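Local coordinates for aminopeptidase N (Francisella tularensis subsp. tularensis, PDB 5DLL), which cleaves amino acids one at a time from the N-termini of peptides using zinc, and probably helps degrade intracellular peptides, at residues L33-D38 and F199-G204; S362-E367 and Y388-Y393; Y452-T457 and A485-K490; P496-L501 and F537-A542. One frame throughout, in Å; residues are numbered along the deposited sequence.

How the interactions relate
Interaction 1 stands apart on the sodium-bearing β-domain: its centre is about 37 Å from that of interaction 2 and farther from the other two, although the side chain of Leu33 is about 6 Å from the sodium ion. The other three form a chain of neighbours. Phe365, on the helix of interaction 2, connects them: its CD1 lies 3.5 Å from OG1 of Thr457 in interaction 3, and its CZ lies 4.1 Å from CZ of Phe540 in interaction 4. Interactions 3 and 4 do not touch, their nearest atoms being about 7 Å apart. In interaction 2 the side chain of Thr389 is about 10 Å from that of the zinc ligand Glu332 and about 13 Å from the zinc ion.

Interaction 1: residues L33-D38 and F199-G204; sequences LIFELD and FALVAG
Leu33, Phe35 and Leu37 face Phe199, Leu201 and Ala203 across the interior of a β-sheet packing in the N-terminal domain of this M1 peptidase. The first trio belongs to strand 26-36 and its outgoing turn, in a large mixed sheet; the second belongs to strand 201-204 and its approach, in a small antiparallel one. The evidence for face-to-face packing is threefold: CA of Phe35 and CA of Leu201 are 9.4 Å apart, no hydrogen bond joins the segments, and every second residue of each segment points its side chain inward. The two segments run 28° apart in direction.

Among the aromatic contacts, the rings of Phe35 and Phe199 are nearly parallel (15°) but slid well apart, with centroids 5.9 Å from each other. They therefore barely overlap, and meet mainly where CZ of Phe35 approaches CZ of Phe199 at 3.7 Å. Phe137 adds an edge-to-face partner for Phe199.

A CH-π contact joins the middle pair. Leu201 holds CG anti to its backbone N (chi1 175°), which carries CD1 over one face of the Phe35 ring, 3.8 Å from the ring centroid and displaced toward the rim on the CG side. The two side chains arrive from opposite sheets.

Further apolar contacts lie at the ends. CD1 of Leu33 reaches the Phe199 ring at CE2, 3.9 Å away. The aliphatic pair is at the other end, where Leu37, which also touches Ile157 and Phe128, completes the row by placing its CD1 3.4 Å from CB of Ala203.

Interaction 2: residues S362-E367 and Y388-Y393; sequences SAQFAE and YTVTVY
Glu367 and Gln364, on helix 349-369, converge on Thr391 in helix 390-423: the side of one helix packs against the N-capped first turn of another within the peptidase domain.

Hydrogen bonds carry most of it. OE1 of Glu367 accepts twice: from N of Thr391 at 3.1 Å (152°), nearly along the C-O axis, and from OG1 of Thr391 at 2.6 Å, which comes in from above the carboxylate plane. The extended Glu367 chain, with CG anti to the backbone N (chi1 -173°), reaches across to make this grip. A negative carboxylate here would probably be favoured by the helix N-terminus. OG1 of Thr391 accepts in turn from NE2 of Gln364 at 3.0 Å; that nitrogen also donates to Asp368.

Capping is completed by Thr389 at the N-cap, whose OG1 takes a weak bond from N of Val392 while also pairing with His374 NE2.

Apolar contacts fill in beside the polar ones. Val390 sets CG2 against the helix backbone, 3.6 Å from CA of Gln364, and against CB of Ala363. Separate from these is a van der Waals contact of a polar atom with a methyl: OE2 of Glu367 lies 3.4 Å from CG2 of Thr389.

Interaction 3: residues Y452-T457 and A485-K490; sequences YAQSGT and ADQKEK
The connection from helix 450-453 into the Ig-like β-domain is pinned to the loop between strands 472-480 and 495-502, with Ser455 held by Gln487, Lys490 and Asp486. Both backbone polar atoms of the serine and its hydroxyl are engaged, although neither segment is in a regular strand here.

A nearly straight bond runs from N of Ser455 to OE1 of Gln487, 3.2 Å long with an N-H...O angle of 169°; the donor is tilted out of the amide plane. Gln487 achieves this reach because its chain is extended beyond CG. The same OE1 takes a second bond, 3.2 Å, from NZ of Lys490, and the two donors arrive from opposite faces of the amide. Two bonds on one oxygen should limit rotation of the amide group.

NZ of Lys490 also donates to O of Ser455 at 3.1 Å, from well above the carbonyl plane (60° out of it), and a further bond goes to Thr484 OG1. One ammonium group thus ties the serine carbonyl, the glutamine amide and the loop itself together. The aliphatic part of the Lys490 side chain runs obliquely past Gln454, CD of Lys490 lying 4.0 Å from CD of Gln454. The amide oxygen of Gln454 is turned to the loop backbone, where it accepts from N of Gln491.

At the serine side chain, Asp486 comes in, though it has firmer partners in Thr484 and Ser373. With OG anti to the backbone N (chi1 -177°), Ser455 gives OD1 of Asp486 a weak hydrogen bond of 3.3 Å.

Interaction 4: residues P496-L501 and F537-A542; sequences PVKMGL and FRDFSA
Lys498 and Arg538 join a strand to a β-turn in the Ig-like domain: strand 495-502, central in a three-stranded antiparallel sheet, meets the loop that follows its neighbour 533-535, where Phe537 to Phe540 form a type II turn.

Backbone groups of the strand are satisfied from this loop. O of Lys498 accepts from N of Arg538 at 2.8 Å, almost straight at 176°. Two residues earlier, O of Pro496 accepts from OG of Ser541 at 2.9 Å, and that hydroxyl receives a weak bond from N of Lys498 at 3.4 Å. Ser541 holds OG between its own N and carbonyl carbon (chi1 59°), toward the strand, so one hydroxyl serves two backbone sites.

Charged ends are paired as well. The fully extended Lys498 brings NZ to OD2 of Asp539 at 3.0 Å, almost end-on to its C-O bond, a salt bridge. The Arg538 guanidinium lies with one face over the Met499-Gly500 peptide, its plane 3.8 Å from C of Met499. Its nitrogens find partners beyond the two segments: NH1 and NH2 form salt bridges with Glu511 and Asp562, and NE hydrogen-bonds to OG of Ser535, which should fix its orientation.

Apolar packing lies beneath the loop, where CG1 of Val497 makes a CH-π contact over the centre of the Phe537 ring, 3.8 Å from its centroid.

Interaction 1: residues L33-D38 and F199-G204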
loop_
_atom_site.group_PDB
_atom_site.type_symbol
_atom_site.label_atom_id
_atom_site.label_comp_id
_atom_site.label_asym_id
_atom_site.label_seq_id
_atom_site.Cartn_x
_atom_site.Cartn_y
_atom_site.Cartn_z
ATOM N N LEU A 33 7.686 31.960 -8.848
ATOM C CA LEU A 33 8.755 31.843 -7.866
ATOM C C LEU A 33 10.125 31.971 -8.520
ATOM O O LEU A 33 10.305 31.602 -9.680
ATOM C CB LEU A 33 8.669 30.497 -7.135
ATOM C CG LEU A 33 7.288 30.054 -6.640
ATOM C CD1 LEU A 33 7.401 28.730 -5.898
ATOM C CD2 LEU A 33 6.643 31.115 -5.761
ATOM N N ILE A 34 11.074 32.520 -7.762
ATOM C CA ILE A 34 12.489 32.527 -8.131
ATOM C C ILE A 34 13.276 31.987 -6.943
ATOM O O ILE A 34 13.141 32.491 -5.824
ATOM C CB ILE A 34 13.005 33.944 -8.481
ATOM C CG1 ILE A 34 12.196 34.548 -9.641
ATOM C CG2 ILE A 34 14.490 33.898 -8.836
ATOM C CD1 ILE A 34 12.341 36.048 -9.792
ATOM N N PHE A 35 14.076 30.953 -7.190
ATOM C CA PHE A 35 14.928 30.355 -6.164
ATOM C C PHE A 35 16.395 30.660 -6.457
ATOM O O PHE A 35 16.924 30.262 -7.503
ATOM C CB PHE A 35 14.733 28.839 -6.108
ATOM C CG PHE A 35 13.414 28.410 -5.523
ATOM C CD1 PHE A 35 12.258 28.411 -6.300
ATOM C CD2 PHE A 35 13.329 27.979 -4.205
ATOM C CE1 PHE A 35 11.044 28.007 -5.769
ATOM C CE2 PHE A 35 12.115 27.576 -3.667
ATOM C CZ PHE A 35 10.973 27.589 -4.452
ATOM N N GLU A 36 17.037 31.375 -5.533
ATOM C CA GLU A 36 18.474 31.601 -5.579
ATOM C C GLU A 36 19.126 30.674 -4.565
ATOM O O GLU A 36 19.279 31.023 -3.397
ATOM C CB GLU A 36 18.795 33.058 -5.277
ATOM C CG GLU A 36 18.054 34.015 -6.189
ATOM C CD GLU A 36 18.538 35.438 -6.060
ATOM O OE1 GLU A 36 17.689 36.329 -5.862
ATOM O OE2 GLU A 36 19.764 35.662 -6.159
ATOM N N LEU A 37 19.498 29.485 -5.032
ATOM C CA LEU A 37 19.935 28.410 -4.154
ATOM C C LEU A 37 21.271 28.685 -3.470
ATOM O O LEU A 37 22.245 29.111 -4.104
ATOM C CB LEU A 37 20.019 27.084 -4.924
ATOM C CG LEU A 37 18.707 26.520 -5.473
ATOM C CD1 LEU A 37 18.949 25.143 -6.073
ATOM C CD2 LEU A 37 17.629 26.450 -4.397
ATOM N N ASP A 38 21.285 28.434 -2.165
ATOM C CA ASP A 38 22.491 28.481 -1.357
ATOM C C ASP A 38 22.296 27.575 -0.144
ATOM O O ASP A 38 21.171 27.392 0.335
ATOM C CB ASP A 38 22.788 29.912 -0.905
ATOM C CG ASP A 38 24.107 30.025 -0.159
ATOM O OD1 ASP A 38 25.160 29.698 -0.751
ATOM O OD2 ASP A 38 24.088 30.433 1.022
ATOM N N PHE A 199 3.962 20.786 -5.273
ATOM C CA PHE A 199 5.123 21.518 -5.746
ATOM C C PHE A 199 6.382 20.745 -5.359
ATOM O O PHE A 199 6.465 20.196 -4.252
ATOM C CB PHE A 199 5.175 22.940 -5.171
ATOM C CG PHE A 199 6.490 23.616 -5.400
ATOM C CD1 PHE A 199 7.531 23.460 -4.492
ATOM C CD2 PHE A 199 6.711 24.359 -6.543
ATOM C CE1 PHE A 199 8.762 24.048 -4.715
ATOM C CE2 PHE A 199 7.941 24.954 -6.771
ATOM C CZ PHE A 199 8.966 24.799 -5.858
ATOM N N ALA A 200 7.352 20.704 -6.271
ATOM C CA ALA A 200 8.657 20.111 -5.983
ATOM C C ALA A 200 9.803 20.843 -6.677
ATOM O O ALA A 200 9.634 21.427 -7.757
ATOM C CB ALA A 200 8.671 18.639 -6.362
ATOM N N LEU A 201 10.965 20.795 -6.032
ATOM C CA LEU A 201 12.207 21.322 -6.582
ATOM C C LEU A 201 13.333 20.352 -6.249
ATOM O O LEU A 201 13.380 19.812 -5.146
ATOM C CB LEU A 201 12.509 22.701 -5.991
ATOM C CG LEU A 201 13.850 23.352 -6.382
ATOM C CD1 LEU A 201 13.720 24.869 -6.462
ATOM C CD2 LEU A 201 14.987 22.960 -5.441
ATOM N N VAL A 202 14.229 20.129 -7.206
ATOM C CA VAL A 202 15.433 19.327 -6.981
ATOM C C VAL A 202 16.622 19.950 -7.704
ATOM O O VAL A 202 16.512 20.344 -8.865
ATOM C CB VAL A 202 15.261 17.881 -7.485
ATOM C CG1 VAL A 202 16.572 17.108 -7.352
ATOM C CG2 VAL A 202 14.130 17.179 -6.744
ATOM N N ALA A 203 17.756 20.023 -7.013
ATOM C CA ALA A 203 18.996 20.525 -7.603
ATOM C C ALA A 203 20.187 19.718 -7.097
ATOM O O ALA A 203 20.377 19.578 -5.888
ATOM C CB ALA A 203 19.179 21.998 -7.280
ATOM N N GLY A 204 20.989 19.193 -8.021
ATOM C CA GLY A 204 22.132 18.367 -7.645
ATOM C C GLY A 204 22.990 17.915 -8.805
ATOM O O GLY A 204 22.734 18.264 -9.957
#

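Interaction 2: residues S362-E367 and Y388-Y393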
loop_
_atom_site.group_PDB
_atom_site.type_symbol
_atom_site.label_atom_id
_atom_site.label_comp_id
_atom_site.label_asym_id
_atom_site.label_seq_id
_atom_site.Cartn_x
_atom_site.Cartn_y
_atom_site.Cartn_z
ATOM N N SER A 362 -7.291 -8.824 7.459
ATOM C CA SER A 362 -6.286 -8.718 8.515
ATOM C C SER A 362 -6.330 -7.340 9.185
ATOM O O SER A 362 -6.936 -7.187 10.244
ATOM C CB SER A 362 -4.886 -9.014 7.962
ATOM O OG SER A 362 -3.915 -8.977 8.987
ATOM N N ALA A 363 -5.732 -6.337 8.547
ATOM C CA ALA A 363 -5.469 -5.045 9.189
ATOM C C ALA A 363 -6.697 -4.148 9.307
ATOM O O ALA A 363 -6.940 -3.564 10.362
ATOM C CB ALA A 363 -4.369 -4.310 8.439
ATOM N N GLN A 364 -7.463 -4.034 8.226
ATOM C CA GLN A 364 -8.579 -3.088 8.178
ATOM C C GLN A 364 -9.685 -3.505 9.141
ATOM O O GLN A 364 -10.163 -2.692 9.933
ATOM C CB GLN A 364 -9.126 -2.964 6.755
ATOM C CG GLN A 364 -9.883 -1.674 6.475
ATOM C CD GLN A 364 -11.261 -1.641 7.110
ATOM O OE1 GLN A 364 -12.018 -2.610 7.039
ATOM N NE2 GLN A 364 -11.595 -0.519 7.737
ATOM N N PHE A 365 -10.085 -4.770 9.064
ATOM C CA PHE A 365 -11.045 -5.338 10.010
ATOM C C PHE A 365 -10.541 -5.190 11.444
ATOM O O PHE A 365 -11.319 -4.871 12.343
ATOM C CB PHE A 365 -11.306 -6.817 9.691
ATOM C CG PHE A 365 -12.314 -7.052 8.585
ATOM C CD1 PHE A 365 -12.654 -6.054 7.671
ATOM C CD2 PHE A 365 -12.906 -8.304 8.443
ATOM C CE1 PHE A 365 -13.570 -6.299 6.663
ATOM C CE2 PHE A 365 -13.822 -8.550 7.435
ATOM C CZ PHE A 365 -14.154 -7.547 6.545
ATOM N N ALA A 366 -9.242 -5.411 11.647
ATOM C CA ALA A 366 -8.624 -5.269 12.973
ATOM C C ALA A 366 -8.661 -3.827 13.480
ATOM O O ALA A 366 -8.822 -3.592 14.681
ATOM C CB ALA A 366 -7.188 -5.781 12.954
ATOM N N GLU A 367 -8.505 -2.871 12.563
ATOM C CA GLU A 367 -8.598 -1.448 12.890
ATOM C C GLU A 367 -10.031 -1.027 13.233
ATOM O O GLU A 367 -10.239 -0.227 14.146
ATOM C CB GLU A 367 -8.068 -0.605 11.729
ATOM C CG GLU A 367 -7.965 0.884 12.027
ATOM C CD GLU A 367 -7.153 1.631 10.986
ATOM O OE1 GLU A 367 -7.484 1.539 9.783
ATOM O OE2 GLU A 367 -6.184 2.315 11.373
ATOM N N TYR A 388 -3.606 8.566 7.665
ATOM C CA TYR A 388 -2.765 7.580 6.978
ATOM C C TYR A 388 -2.973 6.180 7.556
ATOM O O TYR A 388 -2.121 5.654 8.271
ATOM C CB TYR A 388 -1.288 7.999 7.037
ATOM C CG TYR A 388 -1.016 9.412 6.536
ATOM C CD1 TYR A 388 -1.833 10.009 5.573
ATOM C CD2 TYR A 388 0.072 10.147 7.009
ATOM C CE1 TYR A 388 -1.587 11.290 5.112
ATOM C CE2 TYR A 388 0.323 11.433 6.548
ATOM C CZ TYR A 388 -0.512 11.996 5.596
ATOM O OH TYR A 388 -0.292 13.263 5.114
ATOM N N THR A 389 -4.119 5.588 7.222
ATOM C CA THR A 389 -4.548 4.301 7.767
ATOM C C THR A 389 -5.097 3.408 6.668
ATOM O O THR A 389 -5.515 3.894 5.614
ATOM C CB THR A 389 -5.670 4.487 8.805
ATOM O OG1 THR A 389 -6.764 5.197 8.211
ATOM C CG2 THR A 389 -5.170 5.261 10.008
ATOM N N VAL A 390 -5.103 2.101 6.925
ATOM C CA VAL A 390 -5.669 1.128 5.984
ATOM C C VAL A 390 -7.167 1.346 5.738
ATOM O O VAL A 390 -7.658 1.118 4.636
ATOM C CB VAL A 390 -5.401 -0.336 6.414
ATOM C CG1 VAL A 390 -3.911 -0.630 6.370
ATOM C CG2 VAL A 390 -5.959 -0.633 7.799
ATOM N N THR A 391 -7.889 1.800 6.756
ATOM C CA THR A 391 -9.278 2.210 6.578
ATOM C C THR A 391 -9.413 3.272 5.477
ATOM O O THR A 391 -10.190 3.103 4.544
ATOM C CB THR A 391 -9.864 2.759 7.892
ATOM O OG1 THR A 391 -9.943 1.701 8.859
ATOM C CG2 THR A 391 -11.253 3.362 7.672
ATOM N N VAL A 392 -8.652 4.356 5.585
ATOM C CA VAL A 392 -8.778 5.478 4.651
ATOM C C VAL A 392 -8.288 5.115 3.238
ATOM O O VAL A 392 -8.920 5.480 2.249
ATOM C CB VAL A 392 -8.024 6.727 5.171
ATOM C CG1 VAL A 392 -7.992 7.839 4.127
ATOM C CG2 VAL A 392 -8.661 7.240 6.454
ATOM N N TYR A 393 -7.174 4.390 3.151
ATOM C CA TYR A 393 -6.557 4.067 1.861
ATOM C C TYR A 393 -7.155 2.814 1.223
ATOM O O TYR A 393 -7.670 2.859 0.101
ATOM C CB TYR A 393 -5.044 3.872 2.028
ATOM C CG TYR A 393 -4.260 5.162 2.124
ATOM C CD1 TYR A 393 -4.588 6.136 3.072
ATOM C CD2 TYR A 393 -3.183 5.411 1.272
ATOM C CE1 TYR A 393 -3.872 7.318 3.162
ATOM C CE2 TYR A 393 -2.459 6.590 1.361
ATOM C CZ TYR A 393 -2.806 7.539 2.308
ATOM O OH TYR A 393 -2.093 8.711 2.398
#

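Interaction 3: residues Y452-T457 and A485-K490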
loop_
_atom_site.group_PDB
_atom_site.type_symbol
_atom_site.label_atom_id
_atom_site.label_comp_id
_atom_site.label_asym_id
_atom_site.label_seq_id
_atom_site.Cartn_x
_atom_site.Cartn_y
_atom_site.Cartn_z
ATOM N N TYR A 452 -19.208 6.493 3.359
ATOM C CA TYR A 452 -18.189 7.469 3.757
ATOM C C TYR A 452 -18.302 7.898 5.219
ATOM O O TYR A 452 -17.287 8.182 5.862
ATOM C CB TYR A 452 -18.223 8.687 2.824
ATOM C CG TYR A 452 -17.673 8.355 1.459
ATOM C CD1 TYR A 452 -16.311 8.465 1.196
ATOM C CD2 TYR A 452 -18.502 7.883 0.447
ATOM C CE1 TYR A 452 -15.790 8.135 -0.044
ATOM C CE2 TYR A 452 -17.989 7.552 -0.798
ATOM C CZ TYR A 452 -16.633 7.680 -1.039
ATOM O OH TYR A 452 -16.109 7.357 -2.269
ATOM N N ALA A 453 -19.529 7.923 5.737
ATOM C CA ALA A 453 -19.798 8.367 7.109
ATOM C C ALA A 453 -19.720 7.239 8.144
ATOM O O ALA A 453 -19.297 7.471 9.279
ATOM C CB ALA A 453 -21.159 9.049 7.178
ATOM N N GLN A 454 -20.118 6.028 7.761
ATOM C CA GLN A 454 -20.260 4.928 8.723
ATOM C C GLN A 454 -18.969 4.154 9.004
ATOM O O GLN A 454 -18.262 3.736 8.085
ATOM C CB GLN A 454 -21.347 3.952 8.270
ATOM C CG GLN A 454 -21.593 2.820 9.262
ATOM C CD GLN A 454 -23.027 2.327 9.251
ATOM O OE1 GLN A 454 -23.941 3.043 9.664
ATOM N NE2 GLN A 454 -23.231 1.098 8.786
ATOM N N SER A 455 -18.704 3.947 10.292
ATOM C CA SER A 455 -17.535 3.211 10.762
ATOM C C SER A 455 -17.883 1.741 11.009
ATOM O O SER A 455 -19.057 1.377 11.092
ATOM C CB SER A 455 -17.016 3.851 12.051
ATOM O OG SER A 455 -15.841 3.214 12.516
ATOM N N GLY A 456 -16.858 0.900 11.106
ATOM C CA GLY A 456 -17.041 -0.509 11.448
ATOM C C GLY A 456 -17.310 -1.444 10.281
ATOM O O GLY A 456 -17.754 -1.018 9.212
ATOM N N THR A 457 -17.038 -2.730 10.515
ATOM C CA THR A 457 -17.246 -3.803 9.548
ATOM C C THR A 457 -18.677 -4.326 9.661
ATOM O O THR A 457 -19.099 -4.713 10.750
ATOM C CB THR A 457 -16.291 -4.981 9.834
ATOM O OG1 THR A 457 -14.934 -4.522 9.814
ATOM C CG2 THR A 457 -16.462 -6.093 8.807
ATOM N N ALA A 485 -16.408 2.545 19.057
ATOM C CA ALA A 485 -15.968 3.592 19.975
ATOM C C ALA A 485 -16.291 4.998 19.447
ATOM O O ALA A 485 -16.736 5.864 20.207
ATOM C CB ALA A 485 -14.476 3.456 20.246
ATOM N N ASP A 486 -16.074 5.210 18.147
ATOM C CA ASP A 486 -16.289 6.525 17.522
ATOM C C ASP A 486 -17.771 6.885 17.336
ATOM O O ASP A 486 -18.143 8.059 17.416
ATOM C CB ASP A 486 -15.533 6.631 16.187
ATOM C CG ASP A 486 -15.913 5.537 15.201
ATOM O OD1 ASP A 486 -15.865 4.344 15.575
ATOM O OD2 ASP A 486 -16.242 5.872 14.047
ATOM N N GLN A 487 -18.608 5.880 17.085
ATOM C CA GLN A 487 -20.057 6.084 17.014
ATOM C C GLN A 487 -20.825 4.776 17.198
ATOM O O GLN A 487 -20.391 3.721 16.733
ATOM C CB GLN A 487 -20.453 6.736 15.687
ATOM C CG GLN A 487 -19.855 6.075 14.456
ATOM C CD GLN A 487 -20.661 6.321 13.194
ATOM O OE1 GLN A 487 -20.682 5.488 12.290
ATOM N NE2 GLN A 487 -21.333 7.462 13.130
ATOM N N LYS A 488 -21.969 4.865 17.875
ATOM C CA LYS A 488 -22.811 3.698 18.162
ATOM C C LYS A 488 -24.069 3.608 17.286
ATOM O O LYS A 488 -24.655 2.530 17.148
ATOM C CB LYS A 488 -23.175 3.687 19.651
ATOM C CG LYS A 488 -22.004 3.274 20.538
ATOM C CD LYS A 488 -21.722 4.260 21.660
ATOM C CE LYS A 488 -20.323 4.055 22.225
ATOM N NZ LYS A 488 -19.977 5.076 23.251
ATOM N N GLU A 489 -24.472 4.735 16.699
ATOM C CA GLU A 489 -25.598 4.780 15.759
ATOM C C GLU A 489 -25.189 4.234 14.382
ATOM O O GLU A 489 -24.175 4.659 13.820
ATOM C CB GLU A 489 -26.159 6.211 15.642
ATOM C CG GLU A 489 -25.220 7.283 15.067
ATOM C CD GLU A 489 -24.319 7.950 16.102
ATOM O OE1 GLU A 489 -23.993 9.144 15.925
ATOM O OE2 GLU A 489 -23.929 7.289 17.088
ATOM N N LYS A 490 -25.974 3.291 13.852
ATOM C CA LYS A 490 -25.650 2.598 12.592
ATOM C C LYS A 490 -26.871 2.450 11.672
ATOM O O LYS A 490 -28.011 2.612 12.108
ATOM C CB LYS A 490 -25.058 1.214 12.883
ATOM C CG LYS A 490 -23.855 1.213 13.817
ATOM C CD LYS A 490 -22.611 1.802 13.168
ATOM C CE LYS A 490 -21.564 2.160 14.209
ATOM N NZ LYS A 490 -20.293 2.633 13.598
#

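Interaction 4: residues P496-L501 and F537-A542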
loop_
_atom_site.group_PDB
_atom_site.type_symbol
_atom_site.label_atom_id
_atom_site.label_comp_id
_atom_site.label_asym_id
_atom_site.label_seq_id
_atom_site.Cartn_x
_atom_site.Cartn_y
_atom_site.Cartn_z
ATOM N N PRO A 496 -23.424 -4.376 -2.695
ATOM C CA PRO A 496 -23.484 -5.175 -3.913
ATOM C C PRO A 496 -23.011 -6.603 -3.659
ATOM O O PRO A 496 -21.918 -6.806 -3.121
ATOM C CB PRO A 496 -22.524 -4.450 -4.855
ATOM C CG PRO A 496 -21.519 -3.825 -3.957
ATOM C CD PRO A 496 -22.194 -3.569 -2.634
ATOM N N VAL A 497 -23.840 -7.575 -4.041
ATOM C CA VAL A 497 -23.524 -8.991 -3.875
ATOM C C VAL A 497 -23.370 -9.651 -5.242
ATOM O O VAL A 497 -24.358 -10.030 -5.872
ATOM C CB VAL A 497 -24.624 -9.725 -3.084
ATOM C CG1 VAL A 497 -24.103 -11.063 -2.576
ATOM C CG2 VAL A 497 -25.119 -8.865 -1.931
ATOM N N LYS A 498 -22.124 -9.773 -5.694
ATOM C CA LYS A 498 -21.815 -10.443 -6.955
ATOM C C LYS A 498 -21.901 -11.945 -6.728
ATOM O O LYS A 498 -21.225 -12.485 -5.849
ATOM C CB LYS A 498 -20.422 -10.053 -7.452
ATOM C CG LYS A 498 -20.132 -10.505 -8.870
ATOM C CD LYS A 498 -18.732 -10.121 -9.312
ATOM C CE LYS A 498 -18.371 -10.820 -10.614
ATOM N NZ LYS A 498 -16.983 -10.513 -11.050
ATOM N N MET A 499 -22.732 -12.618 -7.518
ATOM C CA MET A 499 -23.125 -13.985 -7.197
ATOM C C MET A 499 -23.480 -14.849 -8.404
ATOM O O MET A 499 -23.558 -14.376 -9.539
ATOM C CB MET A 499 -24.299 -13.958 -6.205
ATOM C CG MET A 499 -25.497 -13.119 -6.639
ATOM S SD MET A 499 -26.700 -13.996 -7.659
ATOM C CE MET A 499 -27.429 -15.105 -6.458
ATOM N N GLY A 500 -23.665 -16.137 -8.123
ATOM C CA GLY A 500 -24.126 -17.113 -9.101
ATOM C C GLY A 500 -24.692 -18.318 -8.375
ATOM O O GLY A 500 -24.555 -18.435 -7.157
ATOM N N LEU A 501 -25.343 -19.206 -9.117
ATOM C CA LEU A 501 -25.833 -20.463 -8.561
ATOM C C LEU A 501 -25.162 -21.617 -9.283
ATOM O O LEU A 501 -24.905 -21.541 -10.485
ATOM C CB LEU A 501 -27.354 -20.566 -8.696
ATOM C CG LEU A 501 -28.178 -19.534 -7.919
ATOM C CD1 LEU A 501 -29.661 -19.736 -8.188
ATOM C CD2 LEU A 501 -27.885 -19.599 -6.427
ATOM N N PHE A 537 -20.727 -13.171 -2.869
ATOM C CA PHE A 537 -19.683 -12.157 -2.700
ATOM C C PHE A 537 -18.426 -12.511 -3.498
ATOM O O PHE A 537 -17.323 -12.632 -2.953
ATOM C CB PHE A 537 -19.376 -11.934 -1.213
ATOM C CG PHE A 537 -20.559 -11.447 -0.424
ATOM C CD1 PHE A 537 -20.913 -10.103 -0.438
ATOM C CD2 PHE A 537 -21.333 -12.333 0.315
ATOM C CE1 PHE A 537 -22.009 -9.651 0.280
ATOM C CE2 PHE A 537 -22.430 -11.888 1.036
ATOM C CZ PHE A 537 -22.769 -10.545 1.018
ATOM N N ARG A 538 -18.625 -12.681 -4.800
ATOM C CA ARG A 538 -17.548 -13.024 -5.719
ATOM C C ARG A 538 -16.549 -11.880 -5.836
ATOM O O ARG A 538 -16.941 -10.722 -5.987
ATOM C CB ARG A 538 -18.120 -13.342 -7.093
ATOM C CG ARG A 538 -18.936 -14.619 -7.144
ATOM C CD ARG A 538 -19.456 -14.851 -8.551
ATOM N NE ARG A 538 -19.908 -16.221 -8.762
ATOM C CZ ARG A 538 -20.248 -16.727 -9.945
ATOM N NH1 ARG A 538 -20.188 -15.980 -11.045
ATOM N NH2 ARG A 538 -20.647 -17.993 -10.029
ATOM N N ASP A 539 -15.261 -12.218 -5.772
ATOM C CA ASP A 539 -14.168 -11.232 -5.747
ATOM C C ASP A 539 -14.257 -10.275 -4.550
ATOM O O ASP A 539 -13.783 -9.134 -4.627
ATOM C CB ASP A 539 -14.108 -10.438 -7.060
ATOM C CG ASP A 539 -13.908 -11.326 -8.266
ATOM O OD1 ASP A 539 -12.871 -12.020 -8.325
ATOM O OD2 ASP A 539 -14.784 -11.327 -9.156
ATOM N N PHE A 540 -14.852 -10.748 -3.450
ATOM C CA PHE A 540 -15.027 -9.944 -2.239
ATOM C C PHE A 540 -15.723 -8.630 -2.608
ATOM O O PHE A 540 -15.160 -7.539 -2.458
ATOM C CB PHE A 540 -13.661 -9.714 -1.582
ATOM C CG PHE A 540 -13.728 -9.275 -0.148
ATOM C CD1 PHE A 540 -14.246 -10.117 0.828
ATOM C CD2 PHE A 540 -13.232 -8.032 0.236
ATOM C CE1 PHE A 540 -14.290 -9.721 2.155
ATOM C CE2 PHE A 540 -13.272 -7.632 1.560
ATOM C CZ PHE A 540 -13.801 -8.477 2.520
ATOM N N SER A 541 -16.952 -8.756 -3.109
ATOM C CA SER A 541 -17.663 -7.628 -3.714
ATOM C C SER A 541 -17.937 -6.486 -2.734
ATOM O O SER A 541 -18.014 -5.329 -3.147
ATOM C CB SER A 541 -18.968 -8.095 -4.374
ATOM O OG SER A 541 -19.830 -8.726 -3.448
ATOM N N ALA A 542 -18.073 -6.820 -1.449
ATOM C CA ALA A 542 -18.236 -5.832 -0.378
ATOM C C ALA A 542 -17.313 -6.162 0.810
ATOM O O ALA A 542 -17.089 -7.340 1.105
ATOM C CB ALA A 542 -19.688 -5.794 0.077
#